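Local coordinates for protein major pepsin inhibitor 3 (Ascaris suum, PDB 1F32) that inhibits the aspartic protease pepsin, as a secreted, disulfide-bonded protein of a parasitic roundworm, at residues 2-10 with 107-115; 20-30 with 65-73. All coordinates share one frame; numbering follows the deposited sequence.

Contact 1: 2-10 with 107-115; sequences FLFSMSTGP and FREKIAAFE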
loop_
_atom_site.group_PDB
_atom_site.type_symbol
_atom_site.label_atom_id
_atom_site.label_comp_id
_atom_site.label_asym_id
_atom_site.label_seq_id
_atom_site.Cartn_x
_atom_site.Cartn_y
_atom_site.Cartn_z
ATOM N N PHE A 2 6.413 -11.288 -13.181
ATOM C CA PHE A 2 7.232 -11.934 -12.123
ATOM C C PHE A 2 6.307 -12.393 -11.000
ATOM O O PHE A 2 5.085 -12.292 -11.108
ATOM C CB PHE A 2 8.256 -10.936 -11.578
ATOM C CG PHE A 2 9.557 -11.563 -11.176
ATOM C CD1 PHE A 2 10.373 -12.169 -12.129
ATOM C CD2 PHE A 2 9.973 -11.551 -9.846
ATOM C CE1 PHE A 2 11.585 -12.755 -11.766
ATOM C CE2 PHE A 2 11.185 -12.134 -9.469
ATOM C CZ PHE A 2 11.991 -12.736 -10.431
ATOM N N LEU A 3 6.889 -12.895 -9.919
ATOM C CA LEU A 3 6.094 -13.365 -8.791
ATOM C C LEU A 3 6.326 -12.501 -7.558
ATOM O O LEU A 3 5.797 -12.766 -6.480
ATOM C CB LEU A 3 6.423 -14.828 -8.496
ATOM C CG LEU A 3 7.823 -15.259 -8.058
ATOM C CD1 LEU A 3 7.891 -16.780 -8.155
ATOM C CD2 LEU A 3 8.897 -14.642 -8.934
ATOM N N PHE A 4 7.101 -11.442 -7.737
ATOM C CA PHE A 4 7.407 -10.553 -6.630
ATOM C C PHE A 4 7.816 -9.171 -7.117
ATOM O O PHE A 4 8.449 -9.025 -8.170
ATOM C CB PHE A 4 8.541 -11.169 -5.805
ATOM C CG PHE A 4 9.024 -10.305 -4.678
ATOM C CD1 PHE A 4 8.225 -10.082 -3.563
ATOM C CD2 PHE A 4 10.289 -9.728 -4.726
ATOM C CE1 PHE A 4 8.681 -9.297 -2.504
ATOM C CE2 PHE A 4 10.757 -8.943 -3.678
ATOM C CZ PHE A 4 9.956 -8.726 -2.565
ATOM N N SER A 5 7.412 -8.156 -6.361
ATOM C CA SER A 5 7.790 -6.789 -6.656
ATOM C C SER A 5 7.746 -6.080 -5.314
ATOM O O SER A 5 6.969 -6.455 -4.424
ATOM C CB SER A 5 6.832 -6.123 -7.656
ATOM O OG SER A 5 5.617 -5.732 -7.041
ATOM N N MET A 6 8.605 -5.082 -5.153
ATOM C CA MET A 6 8.647 -4.328 -3.911
ATOM C C MET A 6 8.912 -2.862 -4.198
ATOM O O MET A 6 9.560 -2.519 -5.187
ATOM C CB MET A 6 9.751 -4.865 -2.990
ATOM C CG MET A 6 11.164 -4.546 -3.468
ATOM S SD MET A 6 12.431 -5.130 -2.317
ATOM C CE MET A 6 13.221 -6.402 -3.312
ATOM N N SER A 7 8.419 -1.994 -3.326
ATOM C CA SER A 7 8.633 -0.563 -3.497
ATOM C C SER A 7 8.590 0.188 -2.173
ATOM O O SER A 7 8.150 -0.336 -1.146
ATOM C CB SER A 7 7.597 0.020 -4.460
ATOM O OG SER A 7 6.283 -0.344 -4.076
ATOM N N THR A 8 9.080 1.418 -2.201
ATOM C CA THR A 8 9.087 2.256 -1.019
ATOM C C THR A 8 8.285 3.502 -1.353
ATOM O O THR A 8 8.259 3.933 -2.499
ATOM C CB THR A 8 10.531 2.643 -0.623
ATOM O OG1 THR A 8 11.227 1.469 -0.180
ATOM C CG2 THR A 8 10.520 3.669 0.496
ATOM N N GLY A 9 7.618 4.066 -0.355
ATOM C CA GLY A 9 6.820 5.257 -0.581
ATOM C C GLY A 9 7.660 6.475 -0.918
ATOM O O GLY A 9 8.894 6.403 -0.916
ATOM N N PRO A 10 7.018 7.625 -1.179
ATOM C CA PRO A 10 5.561 7.828 -1.170
ATOM C C PRO A 10 4.792 7.156 -2.302
ATOM O O PRO A 10 5.306 6.972 -3.406
ATOM C CB PRO A 10 5.425 9.350 -1.238
ATOM C CG PRO A 10 6.652 9.822 -0.573
ATOM C CD PRO A 10 7.710 8.922 -1.155
ATOM N N PHE A 107 10.453 -15.489 2.143
ATOM C CA PHE A 107 10.141 -15.397 0.726
ATOM C C PHE A 107 11.192 -14.582 -0.013
ATOM O O PHE A 107 11.644 -14.978 -1.077
ATOM C CB PHE A 107 8.753 -14.781 0.501
ATOM C CG PHE A 107 8.354 -14.715 -0.951
ATOM C CD1 PHE A 107 8.772 -13.658 -1.761
ATOM C CD2 PHE A 107 7.588 -15.733 -1.517
ATOM C CE1 PHE A 107 8.438 -13.610 -3.113
ATOM C CE2 PHE A 107 7.245 -15.700 -2.880
ATOM C CZ PHE A 107 7.668 -14.643 -3.674
ATOM N N ARG A 108 11.595 -13.446 0.545
ATOM C CA ARG A 108 12.599 -12.620 -0.121
ATOM C C ARG A 108 13.901 -13.404 -0.274
ATOM O O ARG A 108 14.581 -13.325 -1.302
ATOM C CB ARG A 108 12.852 -11.344 0.686
ATOM C CG ARG A 108 11.616 -10.450 0.791
ATOM C CD ARG A 108 11.838 -9.278 1.729
ATOM N NE ARG A 108 12.630 -8.209 1.129
ATOM C CZ ARG A 108 13.092 -7.162 1.810
ATOM N NH1 ARG A 108 12.845 -7.056 3.108
ATOM N NH2 ARG A 108 13.785 -6.221 1.193
ATOM N N GLU A 109 14.248 -14.155 0.763
ATOM C CA GLU A 109 15.458 -14.956 0.738
ATOM C C GLU A 109 15.330 -16.070 -0.301
ATOM O O GLU A 109 16.313 -16.422 -0.949
ATOM C CB GLU A 109 15.727 -15.517 2.131
ATOM C CG GLU A 109 16.028 -14.412 3.151
ATOM C CD GLU A 109 15.955 -14.893 4.588
ATOM O OE1 GLU A 109 15.570 -16.057 4.800
ATOM O OE2 GLU A 109 16.273 -14.098 5.508
ATOM N N LYS A 110 14.124 -16.622 -0.467
ATOM C CA LYS A 110 13.927 -17.690 -1.459
ATOM C C LYS A 110 13.923 -17.121 -2.870
ATOM O O LYS A 110 14.410 -17.754 -3.811
ATOM C CB LYS A 110 12.633 -18.461 -1.201
ATOM C CG LYS A 110 12.765 -19.467 -0.078
ATOM C CD LYS A 110 11.598 -20.405 -0.010
ATOM C CE LYS A 110 11.855 -21.487 1.025
ATOM N NZ LYS A 110 10.720 -22.436 1.121
ATOM N N ILE A 111 13.371 -15.924 -3.023
ATOM C CA ILE A 111 13.367 -15.275 -4.326
ATOM C C ILE A 111 14.824 -15.020 -4.698
ATOM O O ILE A 111 15.228 -15.214 -5.843
ATOM C CB ILE A 111 12.584 -13.942 -4.284
ATOM C CG1 ILE A 111 11.119 -14.211 -4.621
ATOM C CG2 ILE A 111 13.200 -12.925 -5.236
ATOM C CD1 ILE A 111 10.887 -14.705 -6.048
ATOM N N ALA A 112 15.625 -14.596 -3.729
ATOM C CA ALA A 112 17.037 -14.362 -4.004
ATOM C C ALA A 112 17.680 -15.685 -4.447
ATOM O O ALA A 112 18.397 -15.741 -5.456
ATOM C CB ALA A 112 17.733 -13.824 -2.763
ATOM N N ALA A 113 17.417 -16.749 -3.695
ATOM C CA ALA A 113 17.963 -18.061 -4.019
ATOM C C ALA A 113 17.558 -18.461 -5.444
ATOM O O ALA A 113 18.399 -18.904 -6.231
ATOM C CB ALA A 113 17.460 -19.104 -3.010
ATOM N N PHE A 114 16.271 -18.287 -5.761
ATOM C CA PHE A 114 15.706 -18.626 -7.074
ATOM C C PHE A 114 16.384 -17.864 -8.205
ATOM O O PHE A 114 16.543 -18.384 -9.310
ATOM C CB PHE A 114 14.201 -18.321 -7.091
ATOM C CG PHE A 114 13.509 -18.671 -8.393
ATOM C CD1 PHE A 114 13.443 -19.991 -8.833
ATOM C CD2 PHE A 114 12.893 -17.682 -9.157
ATOM C CE1 PHE A 114 12.766 -20.324 -10.019
ATOM C CE2 PHE A 114 12.216 -18.000 -10.339
ATOM C CZ PHE A 114 12.152 -19.326 -10.771
ATOM N N GLU A 115 16.766 -16.623 -7.922
ATOM C CA GLU A 115 17.435 -15.770 -8.898
ATOM C C GLU A 115 18.850 -16.235 -9.239
ATOM O O GLU A 115 19.242 -16.254 -10.408
ATOM C CB GLU A 115 17.488 -14.334 -8.380
ATOM C CG GLU A 115 16.605 -13.371 -9.149
ATOM C CD GLU A 115 15.158 -13.803 -9.158
ATOM O OE1 GLU A 115 14.507 -13.717 -8.094
ATOM O OE2 GLU A 115 14.677 -14.238 -10.227
#
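Phe4 and Ile111 mark the closest approach of the backbones where the N-terminal residues leading into edge strand 5-8 of an antiparallel sheet, with Met6 of the strand itself, pack on helix 98-116, a sheet-on-helix layer of the pepsin inhibitor-3 fold. Phe4 and Phe107 both hold their rings anti to the backbone N (chi1 176° for Phe4), and the two side chains pass one another, running opposite ways. Their ring planes meet obliquely, at 51°, with the centroids 5.5 Å apart; Phe4 CD1 comes to 3.6 Å from Phe107 CE1, and Phe4 CB sits in plane at the edge of the Phe107 ring. Phe107 is also held edge-to-face by Phe76. Arg108 lays its aliphatic CG 4.1 Å from Phe4 CZ, then bends further out along its chain; its NH1 bonds to Gln105, while NH2 lies 3.9 Å from Met6 SD, the methionine lying nearly perpendicular to the arginine. At the exposed end the Glu115 carboxylate approaches the edge of the Phe2 ring, but its placement is doubtful, since OE1 also falls 2.8 Å from Ile111 O, another acceptor. Leu3 CD2 covers one face of the Phe2 ring, off-centre toward the rim. One helical turn on from Phe107, Ile111 meets that same leucine tip to tip, with Ile111 CD1 3.5 Å from Leu3 CD2.

Contact 2: 20-30 with 65-73; sequences VFVANLPWTML and FCGPQDMKM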
loop_
_atom_site.group_PDB
_atom_site.type_symbol
_atom_site.label_atom_id
_atom_site.label_comp_id
_atom_site.label_asym_id
_atom_site.label_seq_id
_atom_site.Cartn_x
_atom_site.Cartn_y
_atom_site.Cartn_z
ATOM N N VAL A 20 -9.673 6.122 2.373
ATOM C CA VAL A 20 -8.352 6.538 1.956
ATOM C C VAL A 20 -7.714 5.375 1.206
ATOM O O VAL A 20 -7.691 4.243 1.686
ATOM C CB VAL A 20 -7.430 6.892 3.157
ATOM C CG1 VAL A 20 -6.087 7.412 2.635
ATOM C CG2 VAL A 20 -8.101 7.948 4.058
ATOM N N PHE A 21 -7.215 5.658 0.009
ATOM C CA PHE A 21 -6.547 4.655 -0.803
ATOM C C PHE A 21 -5.078 5.022 -0.951
ATOM O O PHE A 21 -4.742 6.163 -1.269
ATOM C CB PHE A 21 -7.179 4.579 -2.190
ATOM C CG PHE A 21 -8.488 3.860 -2.215
ATOM C CD1 PHE A 21 -8.527 2.470 -2.265
ATOM C CD2 PHE A 21 -9.684 4.572 -2.196
ATOM C CE1 PHE A 21 -9.745 1.794 -2.300
ATOM C CE2 PHE A 21 -10.899 3.910 -2.227
ATOM C CZ PHE A 21 -10.931 2.519 -2.282
ATOM N N VAL A 22 -4.209 4.059 -0.678
ATOM C CA VAL A 22 -2.771 4.249 -0.836
ATOM C C VAL A 22 -2.313 3.095 -1.731
ATOM O O VAL A 22 -2.587 1.925 -1.435
ATOM C CB VAL A 22 -2.055 4.182 0.511
ATOM C CG1 VAL A 22 -0.563 4.406 0.330
ATOM C CG2 VAL A 22 -2.653 5.226 1.449
ATOM N N ALA A 23 -1.644 3.428 -2.833
ATOM C CA ALA A 23 -1.182 2.412 -3.773
ATOM C C ALA A 23 -2.384 1.570 -4.188
ATOM O O ALA A 23 -2.271 0.360 -4.400
ATOM C CB ALA A 23 -0.117 1.535 -3.118
ATOM N N ASN A 24 -3.542 2.219 -4.289
ATOM C CA ASN A 24 -4.788 1.562 -4.679
ATOM C C ASN A 24 -5.349 0.590 -3.655
ATOM O O ASN A 24 -6.282 -0.161 -3.952
ATOM C CB ASN A 24 -4.609 0.825 -6.013
ATOM C CG ASN A 24 -4.497 1.765 -7.187
ATOM O OD1 ASN A 24 -3.735 1.513 -8.128
ATOM N ND2 ASN A 24 -5.271 2.848 -7.158
ATOM N N LEU A 25 -4.795 0.600 -2.447
ATOM C CA LEU A 25 -5.276 -0.285 -1.390
ATOM C C LEU A 25 -6.045 0.539 -0.342
ATOM O O LEU A 25 -5.662 1.672 -0.033
ATOM C CB LEU A 25 -4.084 -1.018 -0.758
ATOM C CG LEU A 25 -3.356 -1.936 -1.748
ATOM C CD1 LEU A 25 -2.160 -2.568 -1.081
ATOM C CD2 LEU A 25 -4.314 -3.015 -2.245
ATOM N N PRO A 26 -7.146 -0.014 0.206
ATOM C CA PRO A 26 -7.956 0.685 1.215
ATOM C C PRO A 26 -7.240 0.733 2.565
ATOM O O PRO A 26 -7.430 -0.121 3.428
ATOM C CB PRO A 26 -9.242 -0.135 1.245
ATOM C CG PRO A 26 -8.756 -1.517 0.941
ATOM C CD PRO A 26 -7.775 -1.296 -0.175
ATOM N N TRP A 27 -6.434 1.771 2.728
ATOM C CA TRP A 27 -5.614 1.975 3.913
ATOM C C TRP A 27 -6.380 2.232 5.211
ATOM O O TRP A 27 -6.186 1.526 6.204
ATOM C CB TRP A 27 -4.647 3.134 3.629
ATOM C CG TRP A 27 -3.633 3.335 4.659
ATOM C CD1 TRP A 27 -3.521 4.398 5.509
ATOM C CD2 TRP A 27 -2.589 2.430 5.000
ATOM N NE1 TRP A 27 -2.462 4.207 6.366
ATOM C CE2 TRP A 27 -1.872 3.002 6.071
ATOM C CE3 TRP A 27 -2.186 1.179 4.503
ATOM C CZ2 TRP A 27 -0.769 2.368 6.658
ATOM C CZ3 TRP A 27 -1.094 0.552 5.085
ATOM C CH2 TRP A 27 -0.399 1.148 6.151
ATOM N N THR A 28 -7.222 3.257 5.210
ATOM C CA THR A 28 -7.996 3.597 6.392
ATOM C C THR A 28 -9.210 4.402 5.946
ATOM O O THR A 28 -9.272 4.874 4.797
ATOM C CB THR A 28 -7.155 4.433 7.389
ATOM O OG1 THR A 28 -7.833 4.480 8.655
ATOM C CG2 THR A 28 -6.990 5.853 6.891
ATOM N N MET A 29 -10.192 4.541 6.833
ATOM C CA MET A 29 -11.385 5.289 6.484
ATOM C C MET A 29 -11.534 6.470 7.434
ATOM O O MET A 29 -11.328 6.345 8.642
ATOM C CB MET A 29 -12.612 4.374 6.551
ATOM C CG MET A 29 -13.783 4.852 5.739
ATOM S SD MET A 29 -15.177 3.704 5.837
ATOM C CE MET A 29 -16.261 4.647 6.599
ATOM N N LEU A 30 -11.880 7.619 6.872
ATOM C CA LEU A 30 -12.040 8.852 7.636
ATOM C C LEU A 30 -13.383 8.967 8.348
ATOM O O LEU A 30 -14.411 8.518 7.835
ATOM C CB LEU A 30 -11.856 10.045 6.698
ATOM C CG LEU A 30 -10.547 10.024 5.899
ATOM C CD1 LEU A 30 -10.441 11.300 5.105
ATOM C CD2 LEU A 30 -9.359 9.859 6.839
ATOM N N PHE A 65 -3.090 10.881 7.260
ATOM C CA PHE A 65 -3.854 9.652 7.119
ATOM C C PHE A 65 -3.502 8.854 5.880
ATOM O O PHE A 65 -4.055 7.774 5.650
ATOM C CB PHE A 65 -5.368 9.906 7.205
ATOM C CG PHE A 65 -5.890 10.976 6.272
ATOM C CD1 PHE A 65 -5.826 10.825 4.884
ATOM C CD2 PHE A 65 -6.532 12.106 6.798
ATOM C CE1 PHE A 65 -6.407 11.795 4.030
ATOM C CE2 PHE A 65 -7.107 13.061 5.964
ATOM C CZ PHE A 65 -7.050 12.908 4.578
ATOM N N CYS A 66 -2.595 9.391 5.070
ATOM C CA CYS A 66 -2.103 8.668 3.905
ATOM C C CYS A 66 -1.046 7.683 4.389
ATOM O O CYS A 66 -0.489 6.909 3.602
ATOM C CB CYS A 66 -1.478 9.624 2.901
ATOM S SG CYS A 66 -2.741 10.550 2.005
ATOM N N GLY A 67 -0.756 7.733 5.691
ATOM C CA GLY A 67 0.223 6.823 6.263
ATOM C C GLY A 67 1.670 7.262 6.120
ATOM O O GLY A 67 1.964 8.259 5.467
ATOM N N PRO A 68 2.606 6.526 6.731
ATOM C CA PRO A 68 4.031 6.869 6.649
ATOM C C PRO A 68 4.455 7.021 5.188
ATOM O O PRO A 68 4.246 6.118 4.379
ATOM C CB PRO A 68 4.703 5.683 7.341
ATOM C CG PRO A 68 3.684 5.278 8.371
ATOM C CD PRO A 68 2.398 5.324 7.562
ATOM N N GLN A 69 5.046 8.158 4.840
ATOM C CA GLN A 69 5.440 8.379 3.453
ATOM C C GLN A 69 6.607 7.525 2.966
ATOM O O GLN A 69 6.922 7.516 1.779
ATOM C CB GLN A 69 5.721 9.865 3.221
ATOM C CG GLN A 69 4.481 10.744 3.419
ATOM C CD GLN A 69 3.338 10.387 2.464
ATOM O OE1 GLN A 69 3.398 10.668 1.269
ATOM N NE2 GLN A 69 2.294 9.760 2.997
ATOM N N ASP A 70 7.234 6.786 3.869
ATOM C CA ASP A 70 8.345 5.932 3.477
ATOM C C ASP A 70 8.069 4.456 3.757
ATOM O O ASP A 70 8.990 3.646 3.788
ATOM C CB ASP A 70 9.613 6.358 4.215
ATOM C CG ASP A 70 9.475 6.246 5.718
ATOM O OD1 ASP A 70 8.339 6.061 6.213
ATOM O OD2 ASP A 70 10.509 6.358 6.408
ATOM N N MET A 71 6.809 4.092 3.956
ATOM C CA MET A 71 6.538 2.692 4.240
ATOM C C MET A 71 6.845 1.830 3.020
ATOM O O MET A 71 6.939 2.338 1.904
ATOM C CB MET A 71 5.100 2.489 4.724
ATOM C CG MET A 71 4.017 2.760 3.722
ATOM S SD MET A 71 2.435 2.433 4.534
ATOM C CE MET A 71 1.386 3.459 3.566
ATOM N N LYS A 72 7.035 0.535 3.257
ATOM C CA LYS A 72 7.363 -0.406 2.201
ATOM C C LYS A 72 6.162 -1.227 1.744
ATOM O O LYS A 72 5.222 -1.464 2.498
ATOM C CB LYS A 72 8.466 -1.356 2.671
ATOM C CG LYS A 72 9.766 -0.673 3.075
ATOM C CD LYS A 72 10.868 -1.712 3.284
ATOM C CE LYS A 72 12.149 -1.089 3.841
ATOM N NZ LYS A 72 11.961 -0.596 5.236
ATOM N N MET A 73 6.204 -1.650 0.492
ATOM C CA MET A 73 5.136 -2.464 -0.052
ATOM C C MET A 73 5.791 -3.687 -0.666
ATOM O O MET A 73 6.874 -3.592 -1.257
ATOM C CB MET A 73 4.370 -1.672 -1.120
ATOM C CG MET A 73 3.256 -2.443 -1.809
ATOM S SD MET A 73 2.309 -1.285 -2.801
ATOM C CE MET A 73 0.933 -2.277 -3.256
HETATM O O HOH W 1 -3.426 6.314 8.312
#
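Trp27 receives Met71 on one face: the methyl CE stands 3.9 Å from the centroid of the six-membered ring, almost on its normal, while Met71 SD lies obliquely, 3.5 Å from Trp27 CH2, a Met-aromatic contact. At the indole edge, near its plane, sits Phe65 O, 3.4 Å from Trp27 CD1. One water joins this edge to the Phe65 carbonyl, donating to Phe65 O and accepting a weak bond from Trp27 NE1. The Phe65 ring carries Leu30 CD2 over one face, 3.8 Å from its centroid, with Val20 CG2 oblique to it; chi1 of 52°, placing CG between backbone N and carbonyl carbon, sets the ring beside the hairpin. Met71 CE also meets Val22 CG1 tip to tip, and the extended Met73 puts SD 3.7 Å from Ala23 CB and CE against Leu25 CD1. At Gly67 the backbone angles and the close indole both call for a residue without a CB. The β-hairpin 20-30, with its type I' turn, lies against 65-73, which leads into strand 72-76. Methyl, sulfur and ring contacts hold the two together; with the water link weak on the indole side, the Cys13-Cys66 disulfide, tying 65-73 to strand 13-16, is the firm bond nearby.

Overall arrangement
Contact 2 is nested along the chain inside the loop that contact 1 closes: 2-10 comes first, then 20-30, 65-73 and finally 107-115. Their centres lie about 20 Å apart, contact 2 about 5 Å from the centre of the chain and contact 1 about 15 Å out. They meet in the five-stranded antiparallel sheet, where the outermost strand, 5-8, runs antiparallel to 72-76, with probable backbone hydrogen bonds between Ser7 and Met73 and between Gly9 and Met71. Through contact 2 this sheet touches the separate three-stranded sheet of 13-16, 19-22 and 25-29. The chain thus begins in the five-stranded sheet, crosses to the three-stranded one, and returns to the first at 72-76.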